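Local atomic coordinates of Bak protein (Grouper iridovirus, PDB entry 5VMN), a protein that inhibits host-cell apoptosis as a viral Bcl-2 protein by exclusively sequestering the pro-apoptotic protein Bim. Residues I9-G17 with L75-T83. Numbering follows the deposited sequence.
Sequences INFSALLRG and LGISQLYFT. With NO3 (nitrate ion), chain F; NO3 (nitrate ion), chain G.
Phe11 and Leu75 meet in the contact between the short helix 11-16 and helix 68-84: methyl CD2 of Leu75 lies 4.1 Å from Phe11 CE1, and the two side chains cross at about a right angle. The start of the short helix illustrates N-capping. Asn10 OD1 accepts from Ala13 N (3.1 Å), the donor standing well above the carbonyl plane, while the amides of Phe11 and Ser12 donate to two oxygens of one nitrate, probably brought by the crystallisation liquor. One turn on from the cap, Leu14 sends CD2 to the same Leu75 methyl that Phe11 touches, the two leucines likewise crossing nearly perpendicularly; Leu14 also touches Thr24 and His28 of helix 22-37.

Such a bundle of helices around a central hydrophobic one is the hallmark of the Bcl-2 fold. Here helix 68-84 is embraced by helices 22-37, 53-60 and 88-103, and the axes of helix 11-16 and residues 75-83 cross at -69°.

Leu15 sets its CB bond toward helix 68-84 and lies between Phe82 and Gln79. Its CB sits over the centre of the Phe82 ring, 3.6 Å from the centroid, in a CH-pi contact. With CG beside the backbone N (chi1 -60°), methyl CD1 lies against Phe82 CD2 and Leu15 CD2 slides past the Gln79 side chain. The carbonyl of Leu15 is gripped by Gln79, whose chain bends at chi2 to turn its amide back: NE2 donates to Leu15 O at 3.0 Å, nearly straight and on a lone pair in the carbonyl plane.

Arg16 meets the edge of the same ring. Its guanidinium lies near the ring plane, with Phe82 CZ over one guanidinium face toward its rim and the planes 78° apart, while NH1 forms a salt bridge with Glu88.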
loop_
_atom_site.group_PDB
_atom_site.type_symbol
_atom_site.label_atom_id
_atom_site.label_comp_id
_atom_site.label_asym_id
_atom_site.label_seq_id
_atom_site.Cartn_x
_atom_site.Cartn_y
_atom_site.Cartn_z
ATOM N N ILE A 9 0.920 -4.321 -8.685
ATOM C CA ILE A 9 1.091 -5.087 -7.461
ATOM C C ILE A 9 -0.223 -5.781 -7.162
ATOM O O ILE A 9 -1.295 -5.172 -7.224
ATOM C CB ILE A 9 1.517 -4.206 -6.268
ATOM C CG1 ILE A 9 2.849 -3.534 -6.541
ATOM C CG2 ILE A 9 1.622 -5.037 -4.990
ATOM C CD1 ILE A 9 4.004 -4.501 -6.748
ATOM N N ASN A 10 -0.127 -7.043 -6.784
ATOM C CA ASN A 10 -1.290 -7.806 -6.344
ATOM C C ASN A 10 -1.521 -7.486 -4.879
ATOM O O ASN A 10 -0.931 -8.128 -4.007
ATOM C CB ASN A 10 -1.030 -9.294 -6.527
ATOM C CG ASN A 10 -2.250 -10.142 -6.249
ATOM O OD1 ASN A 10 -3.196 -9.700 -5.620
ATOM N ND2 ASN A 10 -2.223 -11.387 -6.728
ATOM N N PHE A 11 -2.388 -6.500 -4.600
ATOM C CA PHE A 11 -2.544 -6.021 -3.220
ATOM C C PHE A 11 -3.232 -7.053 -2.338
ATOM O O PHE A 11 -2.936 -7.143 -1.146
ATOM C CB PHE A 11 -3.302 -4.683 -3.179
ATOM C CG PHE A 11 -2.546 -3.540 -3.847
ATOM C CD1 PHE A 11 -1.409 -3.008 -3.268
ATOM C CD2 PHE A 11 -2.952 -3.038 -5.068
ATOM C CE1 PHE A 11 -0.701 -1.984 -3.892
ATOM C CE2 PHE A 11 -2.251 -2.020 -5.687
ATOM C CZ PHE A 11 -1.123 -1.492 -5.092
ATOM N N SER A 12 -4.125 -7.860 -2.894
ATOM C CA SER A 12 -4.707 -8.940 -2.107
ATOM C C SER A 12 -3.645 -9.943 -1.665
ATOM O O SER A 12 -3.614 -10.351 -0.498
ATOM C CB SER A 12 -5.802 -9.634 -2.914
ATOM O OG SER A 12 -6.396 -10.651 -2.147
ATOM N N ALA A 13 -2.751 -10.347 -2.576
ATOM C CA ALA A 13 -1.679 -11.251 -2.178
ATOM C C ALA A 13 -0.755 -10.584 -1.175
ATOM O O ALA A 13 -0.312 -11.216 -0.213
ATOM C CB ALA A 13 -0.873 -11.712 -3.400
ATOM N N LEU A 14 -0.463 -9.304 -1.380
ATOM C CA LEU A 14 0.405 -8.580 -0.465
ATOM C C LEU A 14 -0.139 -8.630 0.949
ATOM O O LEU A 14 0.597 -8.908 1.898
ATOM C CB LEU A 14 0.544 -7.134 -0.918
ATOM C CG LEU A 14 1.422 -6.202 -0.051
ATOM C CD1 LEU A 14 2.860 -6.485 -0.205
ATOM C CD2 LEU A 14 1.168 -4.756 -0.422
ATOM N N LEU A 15 -1.408 -8.291 1.116
ATOM C CA LEU A 15 -1.950 -8.181 2.466
ATOM C C LEU A 15 -2.251 -9.535 3.097
ATOM O O LEU A 15 -2.341 -9.633 4.329
ATOM C CB LEU A 15 -3.210 -7.305 2.436
ATOM C CG LEU A 15 -2.916 -5.887 1.919
ATOM C CD1 LEU A 15 -4.161 -5.042 1.921
ATOM C CD2 LEU A 15 -1.830 -5.172 2.710
ATOM N N ARG A 16 -2.404 -10.575 2.302
ATOM C CA ARG A 16 -2.606 -11.909 2.849
ATOM C C ARG A 16 -1.277 -12.557 3.205
ATOM O O ARG A 16 -1.247 -13.456 4.044
ATOM C CB ARG A 16 -3.397 -12.769 1.869
ATOM C CG ARG A 16 -4.878 -12.377 1.818
ATOM C CD ARG A 16 -5.715 -13.128 0.765
ATOM N NE ARG A 16 -7.148 -12.907 1.004
ATOM C CZ ARG A 16 -7.824 -11.810 0.658
ATOM N NH1 ARG A 16 -9.121 -11.711 0.942
ATOM N NH2 ARG A 16 -7.213 -10.802 0.044
ATOM N N GLY A 17 -0.182 -12.098 2.601
ATOM C CA GLY A 17 1.149 -12.491 3.031
ATOM C C GLY A 17 1.445 -13.960 2.841
ATOM O O GLY A 17 2.290 -14.517 3.551
ATOM N N LEU A 75 0.955 1.375 2.862
ATOM C CA LEU A 75 0.760 -0.059 2.806
ATOM C C LEU A 75 0.768 -0.667 4.206
ATOM O O LEU A 75 -0.015 -1.576 4.496
ATOM C CB LEU A 75 1.840 -0.695 1.919
ATOM C CG LEU A 75 1.827 -0.282 0.453
ATOM C CD1 LEU A 75 2.990 -0.965 -0.261
ATOM C CD2 LEU A 75 0.542 -0.671 -0.198
ATOM N N GLY A 76 1.682 -0.223 5.065
ATOM C CA GLY A 76 1.777 -0.812 6.385
ATOM C C GLY A 76 0.533 -0.557 7.209
ATOM O O GLY A 76 0.116 -1.407 7.993
ATOM N N ILE A 77 -0.035 0.638 7.081
ATOM C CA ILE A 77 -1.318 0.941 7.732
ATOM C C ILE A 77 -2.412 0.046 7.164
ATOM O O ILE A 77 -3.226 -0.528 7.900
ATOM C CB ILE A 77 -1.662 2.429 7.555
ATOM C CG1 ILE A 77 -0.700 3.297 8.349
ATOM C CG2 ILE A 77 -3.100 2.732 8.048
ATOM C CD1 ILE A 77 -0.727 4.708 7.917
ATOM N N SER A 78 -2.459 -0.081 5.842
ATOM C CA SER A 78 -3.451 -0.957 5.241
ATOM C C SER A 78 -3.321 -2.384 5.765
ATOM O O SER A 78 -4.328 -3.067 5.985
ATOM C CB SER A 78 -3.325 -0.940 3.714
ATOM O OG SER A 78 -3.473 0.387 3.234
ATOM N N GLN A 79 -2.081 -2.874 5.903
ATOM C CA GLN A 79 -1.859 -4.219 6.430
ATOM C C GLN A 79 -2.379 -4.383 7.852
ATOM O O GLN A 79 -2.995 -5.410 8.187
ATOM C CB GLN A 79 -0.364 -4.544 6.384
ATOM C CG GLN A 79 -0.014 -5.926 6.919
ATOM C CD GLN A 79 -0.486 -7.029 6.032
ATOM O OE1 GLN A 79 0.186 -7.383 5.070
ATOM N NE2 GLN A 79 -1.645 -7.595 6.347
ATOM N N LEU A 80 -2.174 -3.375 8.697
ATOM C CA LEU A 80 -2.670 -3.456 10.064
ATOM C C LEU A 80 -4.194 -3.507 10.084
ATOM O O LEU A 80 -4.785 -4.311 10.823
ATOM C CB LEU A 80 -2.128 -2.280 10.872
ATOM C CG LEU A 80 -0.614 -2.361 11.134
ATOM C CD1 LEU A 80 -0.107 -1.047 11.670
ATOM C CD2 LEU A 80 -0.309 -3.456 12.161
ATOM N N TYR A 81 -4.849 -2.697 9.248
ATOM C CA TYR A 81 -6.304 -2.809 9.131
ATOM C C TYR A 81 -6.719 -4.186 8.636
ATOM O O TYR A 81 -7.688 -4.763 9.134
ATOM C CB TYR A 81 -6.853 -1.754 8.167
ATOM C CG TYR A 81 -7.135 -0.403 8.778
ATOM C CD1 TYR A 81 -8.120 -0.246 9.735
ATOM C CD2 TYR A 81 -6.499 0.733 8.308
ATOM C CE1 TYR A 81 -8.406 1.008 10.251
ATOM C CE2 TYR A 81 -6.774 1.990 8.832
ATOM C CZ TYR A 81 -7.742 2.111 9.784
ATOM O OH TYR A 81 -8.044 3.348 10.279
ATOM N N PHE A 82 -6.030 -4.698 7.610
ATOM C CA PHE A 82 -6.399 -5.975 7.014
ATOM C C PHE A 82 -6.248 -7.105 8.020
ATOM O O PHE A 82 -7.149 -7.944 8.176
ATOM C CB PHE A 82 -5.523 -6.191 5.773
ATOM C CG PHE A 82 -5.940 -7.330 4.898
ATOM C CD1 PHE A 82 -5.512 -8.614 5.169
ATOM C CD2 PHE A 82 -6.682 -7.099 3.751
ATOM C CE1 PHE A 82 -5.838 -9.665 4.331
ATOM C CE2 PHE A 82 -7.004 -8.148 2.898
ATOM C CZ PHE A 82 -6.589 -9.431 3.200
ATOM N N THR A 83 -5.137 -7.116 8.753
ATOM C CA THR A 83 -4.925 -8.142 9.767
ATOM C C THR A 83 -6.018 -8.104 10.819
ATOM O O THR A 83 -6.478 -9.155 11.289
ATOM C CB THR A 83 -3.550 -7.961 10.411
ATOM O OG1 THR A 83 -2.550 -8.170 9.413
ATOM C CG2 THR A 83 -3.321 -8.987 11.504
HETATM N N NO3 F . -5.182 -6.866 -6.270
HETATM O O1 NO3 F . -5.402 -7.753 -7.144
HETATM O O2 NO3 F . -5.541 -7.055 -5.076
HETATM O O3 NO3 F . -4.608 -5.787 -6.595
HETATM N N NO3 G . -0.208 -0.385 -8.636
HETATM O O1 NO3 G . -1.446 -0.442 -8.886
HETATM O O2 NO3 G . 0.419 -1.454 -8.398
HETATM O O3 NO3 G . 0.404 0.727 -8.622
#